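PDB 6HCP: BauA from Acinetobacter baumannii, which acts as the outer-membrane receptor for ferric preacinetobactin and probably imports this iron-siderophore complex as a TonB-dependent transporter. Local coordinates for residues S47-G50 and S54-F57; K353-T358 and K362-A367. All coordinates share one frame; numbering follows the deposited sequence.

Overall arrangement
Interaction 1 (47-50 with 54-57) is a small hairpin in the N-terminal part of the plug. Interaction 2 (353-358 with 362-367) is the end of a long hairpin in the barrel wall. Their centres are about 16 Å apart. Their nearest atoms are about 5 Å apart, and the two contacts do not touch each other directly. Phe51 and Leu52, in the turn of the first hairpin, bridge them by packing on Val366 of the second. Bound C8E detergent lies about 4 Å from the Trp365 side chain, but about 13 Å from that of Lys55. This fits a membrane-facing wall and an inner plug.

Interaction 1: residues S47-G50 and S54-F57; sequences SNVG and SKKF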
ATOM      1  N   SER A  47     -35.718 -17.165  -7.672  1.00 29.93           N
ATOM      2  CA  SER A  47     -36.000 -15.793  -7.321  1.00 29.40           C
ATOM      3  C   SER A  47     -37.467 -15.480  -7.623  1.00 31.59           C
ATOM      4  O   SER A  47     -38.170 -16.246  -8.308  1.00 27.60           O
ATOM      5  CB  SER A  47     -35.067 -14.837  -8.040  1.00 30.86           C
ATOM      6  OG  SER A  47     -35.343 -14.823  -9.441  1.00 33.37           O
ATOM      7  N   ASN A  48     -37.907 -14.337  -7.110  1.00 29.87           N
ATOM      8  CA  ASN A  48     -39.275 -13.856  -7.317  1.00 31.11           C
ATOM      9  C   ASN A  48     -39.360 -13.155  -8.675  1.00 32.19           C
ATOM     10  O   ASN A  48     -38.685 -12.157  -8.916  1.00 36.06           O
ATOM     11  CB  ASN A  48     -39.716 -12.888  -6.222  1.00 31.79           C
ATOM     12  CG  ASN A  48     -41.227 -12.725  -6.204  1.00 33.43           C
ATOM     13  OD1 ASN A  48     -41.943 -13.678  -5.917  1.00 38.04           O
ATOM     14  ND2 ASN A  48     -41.709 -11.521  -6.450  1.00 37.86           N
ATOM     15  N   VAL A  49     -40.229 -13.655  -9.547  1.00 28.43           N
ATOM     16  CA  VAL A  49     -40.352 -13.080 -10.877  1.00 26.03           C
ATOM     17  C   VAL A  49     -41.623 -12.225 -10.942  1.00 32.22           C
ATOM     18  O   VAL A  49     -42.637 -12.605 -11.552  1.00 28.81           O
ATOM     19  CB  VAL A  49     -40.295 -14.189 -11.932  1.00 28.32           C
ATOM     20  CG1 VAL A  49     -40.294 -13.637 -13.349  1.00 33.88           C
ATOM     21  CG2 VAL A  49     -39.074 -15.065 -11.708  1.00 30.32           C
ATOM     22  N   GLY A  50     -41.584 -11.114 -10.204  1.00 30.11           N
ATOM     23  CA  GLY A  50     -42.759 -10.295  -9.932  1.00 32.51           C
ATOM     24  C   GLY A  50     -43.936 -11.161  -9.525  1.00 33.77           C
ATOM     25  O   GLY A  50     -43.776 -12.094  -8.721  1.00 28.72           O
ATOM     26  N   SER A  54     -42.160 -17.287  -7.143  1.00 33.24           N
ATOM     27  CA  SER A  54     -40.862 -17.938  -7.108  1.00 32.14           C
ATOM     28  C   SER A  54     -40.678 -18.854  -8.320  1.00 31.94           C
ATOM     29  O   SER A  54     -41.480 -19.718  -8.594  1.00 33.28           O
ATOM     30  CB  SER A  54     -40.682 -18.688  -5.807  1.00 38.01           C
ATOM     31  OG  SER A  54     -39.466 -19.417  -5.831  1.00 37.40           O
ATOM     32  N   LYS A  55     -39.565 -18.693  -9.036  1.00 27.48           N
ATOM     33  CA  LYS A  55     -39.231 -19.579 -10.146  1.00 30.21           C
ATOM     34  C   LYS A  55     -37.745 -19.947 -10.059  1.00 30.18           C
ATOM     35  O   LYS A  55     -36.917 -19.113  -9.729  1.00 30.08           O
ATOM     36  CB  LYS A  55     -39.559 -18.927 -11.491  1.00 31.95           C
ATOM     37  CG  LYS A  55     -41.045 -18.646 -11.710  1.00 38.36           C
ATOM     38  CD  LYS A  55     -41.363 -17.865 -12.975  1.00 43.83           C
ATOM     39  CE  LYS A  55     -41.175 -18.665 -14.250  1.00 47.69           C
ATOM     40  NZ  LYS A  55     -42.215 -19.712 -14.396  1.00 46.79           N
ATOM     41  N   LYS A  56     -37.425 -21.163 -10.501  1.00 29.77           N
ATOM     42  CA  LYS A  56     -36.058 -21.646 -10.571  1.00 32.14           C
ATOM     43  C   LYS A  56     -35.337 -20.982 -11.749  1.00 30.53           C
ATOM     44  O   LYS A  56     -35.938 -20.724 -12.775  1.00 30.46           O
ATOM     45  CB  LYS A  56     -36.030 -23.168 -10.760  1.00 37.14           C
ATOM     46  CG  LYS A  56     -36.558 -23.992  -9.588  1.00 41.89           C
ATOM     47  CD  LYS A  56     -36.400 -25.486  -9.816  1.00 52.93           C
ATOM     48  CE  LYS A  56     -37.652 -26.301  -9.554  1.00 76.76           C
ATOM     49  NZ  LYS A  56     -38.098 -26.200  -8.144  1.00 76.33           N
ATOM     50  N   PHE A  57     -34.008 -20.877 -11.612  1.00 32.83           N
ATOM     51  CA  PHE A  57     -33.060 -20.411 -12.636  1.00 32.81           C
ATOM     52  C   PHE A  57     -33.429 -20.910 -14.042  1.00 34.46           C
ATOM     53  O   PHE A  57     -33.656 -20.106 -14.979  1.00 32.80           O
ATOM     54  CB  PHE A  57     -31.644 -20.831 -12.207  1.00 34.41           C
ATOM     55  CG  PHE A  57     -30.554 -20.505 -13.196  1.00 35.74           C
ATOM     56  CD1 PHE A  57     -30.182 -19.190 -13.441  1.00 35.19           C
ATOM     57  CD2 PHE A  57     -29.849 -21.515 -13.831  1.00 33.56           C
ATOM     58  CE1 PHE A  57     -29.142 -18.900 -14.315  1.00 34.52           C
ATOM     59  CE2 PHE A  57     -28.835 -21.222 -14.730  1.00 35.43           C
ATOM     60  CZ  PHE A  57     -28.468 -19.915 -14.955  1.00 36.48           C
TER
HETATM   61  O   HOH W   1     -35.060 -16.869 -11.198  1.00 35.33           O
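Ser47 and Lys55 grip each other through two backbone hydrogen bonds, one in each direction. Lys55 N gives to Ser47 O at 2.9 Å, and Ser47 N gives to Lys55 O at 3.1 Å. Both are fairly straight, with N-H...O angles of 165° and 159°. They make an antiparallel hydrogen-bonded pair. Ser47 O takes a further contact from the CA-H of Ser54, with CA at 3.4 Å.

Asn48 and Ser54 form the next, non-hydrogen-bonded pair, their CA atoms 4.4 Å apart. Their side chains lie on one face of the small sheet. Those of Ser47 and Lys55 lie on the other.

On the Lys55 face a water links the strands. It lies 2.7 Å from Ser47 OG and donates a longer bond of 3.3 Å to Lys55 O. That carbonyl oxygen therefore has two donors, Ser47 N and the water. Val49 follows the strand and turns its side chain toward Lys55. With CG1 anti to the backbone N (chi1 -175°), CG2 lies beside the backbone N, where it meets the lysine chain. Val49 CG2 rests on Lys55 CD at 3.8 Å and is almost as near to its CB. The two side chains cross at about a right angle. The lysine chain then bends at its last two torsions, so its amine end leads away from this apolar contact.

Other plug residues contact the 47-50 side: Glu139 accepts a hydrogen bond from Asn48 N, and Leu141 and Phe62 pack on Val49. Beyond the hairpin, Phe57 meets Phe568 edge-to-face, and the Phe57 carbonyl oxygen accepts a hydrogen bond from the Lys518 amine (NZ), so the chain reaches the barrel wall here. The whole is a two-stranded antiparallel beta hairpin at the start of the plug domain of a TonB-dependent receptor.

Interaction 2: residues K353-T358 and K362-A367; sequences KGKFET and KHQWVA
This is the end of a beta hairpin of the transmembrane barrel, where strand 331-358 turns back into strand 361-381. An aromatic cluster of Phe356, His363 and Trp365 lies on one face. The Phe356 and His363 rings form an offset stack, with centroids 4.3 Å apart and planes at 17°. His363 CB also sits over the Phe356 ring, 3.5 Å from its centroid, as a CH-pi contact. On the Trp365 side, Phe356 CE2 touches Trp365 CD1 at 3.6 Å.

His363 NE2 is hydrogen-bonded to Thr358 OG1 at 2.9 Å, the hydroxyl lying at the ring edge. Its ND1 is bonded to Asp427 OD2. With both nitrogens engaged, the ring's rotation is fixed, and the nearby carboxylate may favour a protonated imidazole. The first torsion of Trp365 (61°) sets CG between the backbone N and carbonyl carbon, which folds the indole over Gly354. Gly354 N lies 3.5 Å above the indole plane, and the glycine has no side chain to obstruct it. A water at the indole edge accepts from Trp365 NE1 and donates to Lys355 O, both at 2.9 Å.

Beneath the rings, two reciprocal pairs of backbone bonds join Gly354 with Trp365 and Phe356 with His363. The bond from His363 N to Phe356 O, at 2.7 Å, is the shortest of the four. On the other face, Lys355 and Gln364 run side by side, as do Lys353 and Val366.

Strand 302-318 and strand 412-431 flank the hairpin. Detergent touches Trp365 and Ala367 on the outer face, while Val366 points inward onto Phe51 and Leu52 of the plug.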
ATOM      1  N   LYS A 353     -53.878 -16.882  -7.288  1.00 31.19           N
ATOM      2  CA  LYS A 353     -53.093 -17.730  -8.148  1.00 32.53           C
ATOM      3  C   LYS A 353     -53.798 -19.085  -8.230  1.00 31.72           C
ATOM      4  O   LYS A 353     -54.333 -19.546  -7.234  1.00 35.20           O
ATOM      5  CB  LYS A 353     -51.680 -17.942  -7.591  1.00 38.54           C
ATOM      6  CG  LYS A 353     -50.855 -16.682  -7.389  1.00 46.95           C
ATOM      7  CD  LYS A 353     -49.457 -16.925  -6.831  1.00 50.96           C
ATOM      8  CE  LYS A 353     -48.672 -15.634  -6.707  1.00 67.38           C
ATOM      9  NZ  LYS A 353     -47.252 -15.873  -6.352  1.00 84.27           N
ATOM     10  N   GLY A 354     -53.654 -19.765  -9.360  1.00 32.27           N
ATOM     11  CA  GLY A 354     -54.296 -21.058  -9.518  1.00 37.60           C
ATOM     12  C   GLY A 354     -53.648 -21.905 -10.584  1.00 35.89           C
ATOM     13  O   GLY A 354     -52.757 -21.447 -11.293  1.00 34.47           O
ATOM     14  N   LYS A 355     -54.211 -23.108 -10.774  1.00 31.86           N
ATOM     15  CA  LYS A 355     -53.733 -24.064 -11.748  1.00 29.90           C
ATOM     16  C   LYS A 355     -54.915 -24.845 -12.330  1.00 30.53           C
ATOM     17  O   LYS A 355     -55.921 -25.047 -11.641  1.00 36.36           O
ATOM     18  CB  LYS A 355     -52.775 -25.058 -11.093  1.00 37.07           C
ATOM     19  CG  LYS A 355     -51.527 -24.447 -10.480  1.00 52.06           C
ATOM     20  CD  LYS A 355     -50.640 -25.461  -9.790  1.00 56.15           C
ATOM     21  CE  LYS A 355     -49.514 -24.788  -9.037  1.00 67.24           C
ATOM     22  NZ  LYS A 355     -48.648 -25.776  -8.357  1.00 90.01           N
ATOM     23  N   PHE A 356     -54.772 -25.240 -13.594  1.00 32.48           N
ATOM     24  CA  PHE A 356     -55.700 -26.130 -14.272  1.00 34.49           C
ATOM     25  C   PHE A 356     -54.958 -26.743 -15.453  1.00 35.77           C
ATOM     26  O   PHE A 356     -53.829 -26.346 -15.757  1.00 35.09           O
ATOM     27  CB  PHE A 356     -56.979 -25.393 -14.698  1.00 34.30           C
ATOM     28  CG  PHE A 356     -56.767 -24.270 -15.689  1.00 30.35           C
ATOM     29  CD1 PHE A 356     -56.777 -24.506 -17.049  1.00 31.95           C
ATOM     30  CD2 PHE A 356     -56.630 -22.960 -15.248  1.00 33.70           C
ATOM     31  CE1 PHE A 356     -56.545 -23.477 -17.949  1.00 30.72           C
ATOM     32  CE2 PHE A 356     -56.473 -21.919 -16.149  1.00 30.14           C
ATOM     33  CZ  PHE A 356     -56.399 -22.183 -17.496  1.00 30.37           C
ATOM     34  N   GLU A 357     -55.566 -27.765 -16.072  1.00 32.47           N
ATOM     35  CA  GLU A 357     -54.981 -28.457 -17.182  1.00 32.17           C
ATOM     36  C   GLU A 357     -55.987 -28.517 -18.331  1.00 31.79           C
ATOM     37  O   GLU A 357     -57.175 -28.612 -18.106  1.00 35.51           O
ATOM     38  CB  GLU A 357     -54.559 -29.878 -16.781  1.00 38.84           C
ATOM     39  CG  GLU A 357     -53.766 -29.897 -15.496  1.00 42.49           C
ATOM     40  CD  GLU A 357     -53.041 -31.195 -15.194  1.00 60.54           C
ATOM     41  OE1 GLU A 357     -53.202 -32.158 -15.964  1.00 57.37           O
ATOM     42  OE2 GLU A 357     -52.271 -31.211 -14.214  1.00 56.26           O
ATOM     43  N   THR A 358     -55.476 -28.335 -19.549  1.00 34.39           N
ATOM     44  CA  THR A 358     -56.237 -28.508 -20.767  1.00 36.27           C
ATOM     45  C   THR A 358     -55.531 -29.565 -21.611  1.00 39.04           C
ATOM     46  O   THR A 358     -54.485 -29.293 -22.220  1.00 35.98           O
ATOM     47  CB  THR A 358     -56.396 -27.181 -21.534  1.00 35.66           C
ATOM     48  OG1 THR A 358     -55.108 -26.698 -21.920  1.00 33.25           O
ATOM     49  CG2 THR A 358     -57.123 -26.131 -20.721  1.00 33.43           C
ATOM     50  N   LYS A 362     -50.450 -27.818 -18.994  1.00 30.57           N
ATOM     51  CA  LYS A 362     -50.667 -27.357 -17.654  1.00 33.68           C
ATOM     52  C   LYS A 362     -50.661 -25.815 -17.641  1.00 35.28           C
ATOM     53  O   LYS A 362     -49.827 -25.188 -18.282  1.00 34.09           O
ATOM     54  CB  LYS A 362     -49.568 -27.887 -16.730  1.00 39.46           C
ATOM     55  CG  LYS A 362     -49.582 -29.394 -16.512  1.00 49.60           C
ATOM     56  CD  LYS A 362     -48.480 -29.861 -15.580  1.00 54.32           C
ATOM     57  CE  LYS A 362     -48.440 -31.369 -15.442  1.00 72.25           C
ATOM     58  NZ  LYS A 362     -47.057 -31.859 -15.222  1.00 92.95           N
ATOM     59  N   HIS A 363     -51.561 -25.246 -16.850  1.00 30.12           N
ATOM     60  CA  HIS A 363     -51.742 -23.801 -16.717  1.00 32.47           C
ATOM     61  C   HIS A 363     -51.478 -23.395 -15.272  1.00 29.91           C
ATOM     62  O   HIS A 363     -52.016 -23.993 -14.327  1.00 33.27           O
ATOM     63  CB  HIS A 363     -53.153 -23.376 -17.155  1.00 31.78           C
ATOM     64  CG  HIS A 363     -53.452 -23.600 -18.598  1.00 33.59           C
ATOM     65  ND1 HIS A 363     -53.649 -22.544 -19.467  1.00 30.36           N
ATOM     66  CD2 HIS A 363     -53.687 -24.734 -19.311  1.00 31.33           C
ATOM     67  CE1 HIS A 363     -53.955 -23.016 -20.664  1.00 34.80           C
ATOM     68  NE2 HIS A 363     -53.894 -24.366 -20.616  1.00 36.40           N
ATOM     69  N   GLN A 364     -50.651 -22.354 -15.111  1.00 27.62           N
ATOM     70  CA  GLN A 364     -50.446 -21.698 -13.826  1.00 30.96           C
ATOM     71  C   GLN A 364     -50.649 -20.199 -14.046  1.00 28.15           C
ATOM     72  O   GLN A 364     -49.962 -19.626 -14.891  1.00 30.30           O
ATOM     73  CB  GLN A 364     -49.007 -21.907 -13.351  1.00 37.69           C
ATOM     74  CG  GLN A 364     -48.837 -22.343 -11.912  1.00 59.13           C
ATOM     75  CD  GLN A 364     -47.413 -22.822 -11.737  1.00 70.38           C
ATOM     76  OE1 GLN A 364     -47.117 -24.003 -11.901  1.00 73.32           O
ATOM     77  NE2 GLN A 364     -46.494 -21.874 -11.714  1.00 54.34           N
ATOM     78  N   TRP A 365     -51.640 -19.620 -13.371  1.00 30.49           N
ATOM     79  CA  TRP A 365     -52.064 -18.266 -13.659  1.00 30.03           C
ATOM     80  C   TRP A 365     -52.032 -17.449 -12.375  1.00 31.94           C
ATOM     81  O   TRP A 365     -52.096 -17.987 -11.267  1.00 30.94           O
ATOM     82  CB  TRP A 365     -53.458 -18.235 -14.313  1.00 30.95           C
ATOM     83  CG  TRP A 365     -54.518 -18.826 -13.431  1.00 29.64           C
ATOM     84  CD1 TRP A 365     -54.917 -20.131 -13.415  1.00 33.05           C
ATOM     85  CD2 TRP A 365     -55.286 -18.158 -12.420  1.00 29.82           C
ATOM     86  NE1 TRP A 365     -55.866 -20.318 -12.449  1.00 28.86           N
ATOM     87  CE2 TRP A 365     -56.108 -19.131 -11.814  1.00 31.69           C
ATOM     88  CE3 TRP A 365     -55.359 -16.840 -11.956  1.00 28.79           C
ATOM     89  CZ2 TRP A 365     -57.006 -18.826 -10.794  1.00 34.14           C
ATOM     90  CZ3 TRP A 365     -56.223 -16.545 -10.921  1.00 30.66           C
ATOM     91  CH2 TRP A 365     -57.025 -17.527 -10.338  1.00 32.12           C
ATOM     92  N   VAL A 366     -52.020 -16.121 -12.556  1.00 27.12           N
ATOM     93  CA  VAL A 366     -52.103 -15.194 -11.477  1.00 25.42           C
ATOM     94  C   VAL A 366     -52.878 -13.955 -11.949  1.00 27.37           C
ATOM     95  O   VAL A 366     -52.769 -13.551 -13.100  1.00 30.03           O
ATOM     96  CB  VAL A 366     -50.690 -14.810 -10.980  1.00 26.79           C
ATOM     97  CG1 VAL A 366     -49.801 -14.347 -12.120  1.00 29.55           C
ATOM     98  CG2 VAL A 366     -50.741 -13.767  -9.878  1.00 28.13           C
ATOM     99  N   ALA A 367     -53.634 -13.369 -11.023  1.00 30.86           N
ATOM    100  CA  ALA A 367     -54.335 -12.123 -11.271  1.00 33.81           C
ATOM    101  C   ALA A 367     -54.180 -11.255 -10.030  1.00 29.26           C
ATOM    102  O   ALA A 367     -54.403 -11.721  -8.924  1.00 30.42           O
ATOM    103  CB  ALA A 367     -55.795 -12.366 -11.580  1.00 33.34           C
TER
HETATM  104  O   HOH W   2     -57.563 -22.647 -11.856  1.00 34.56           O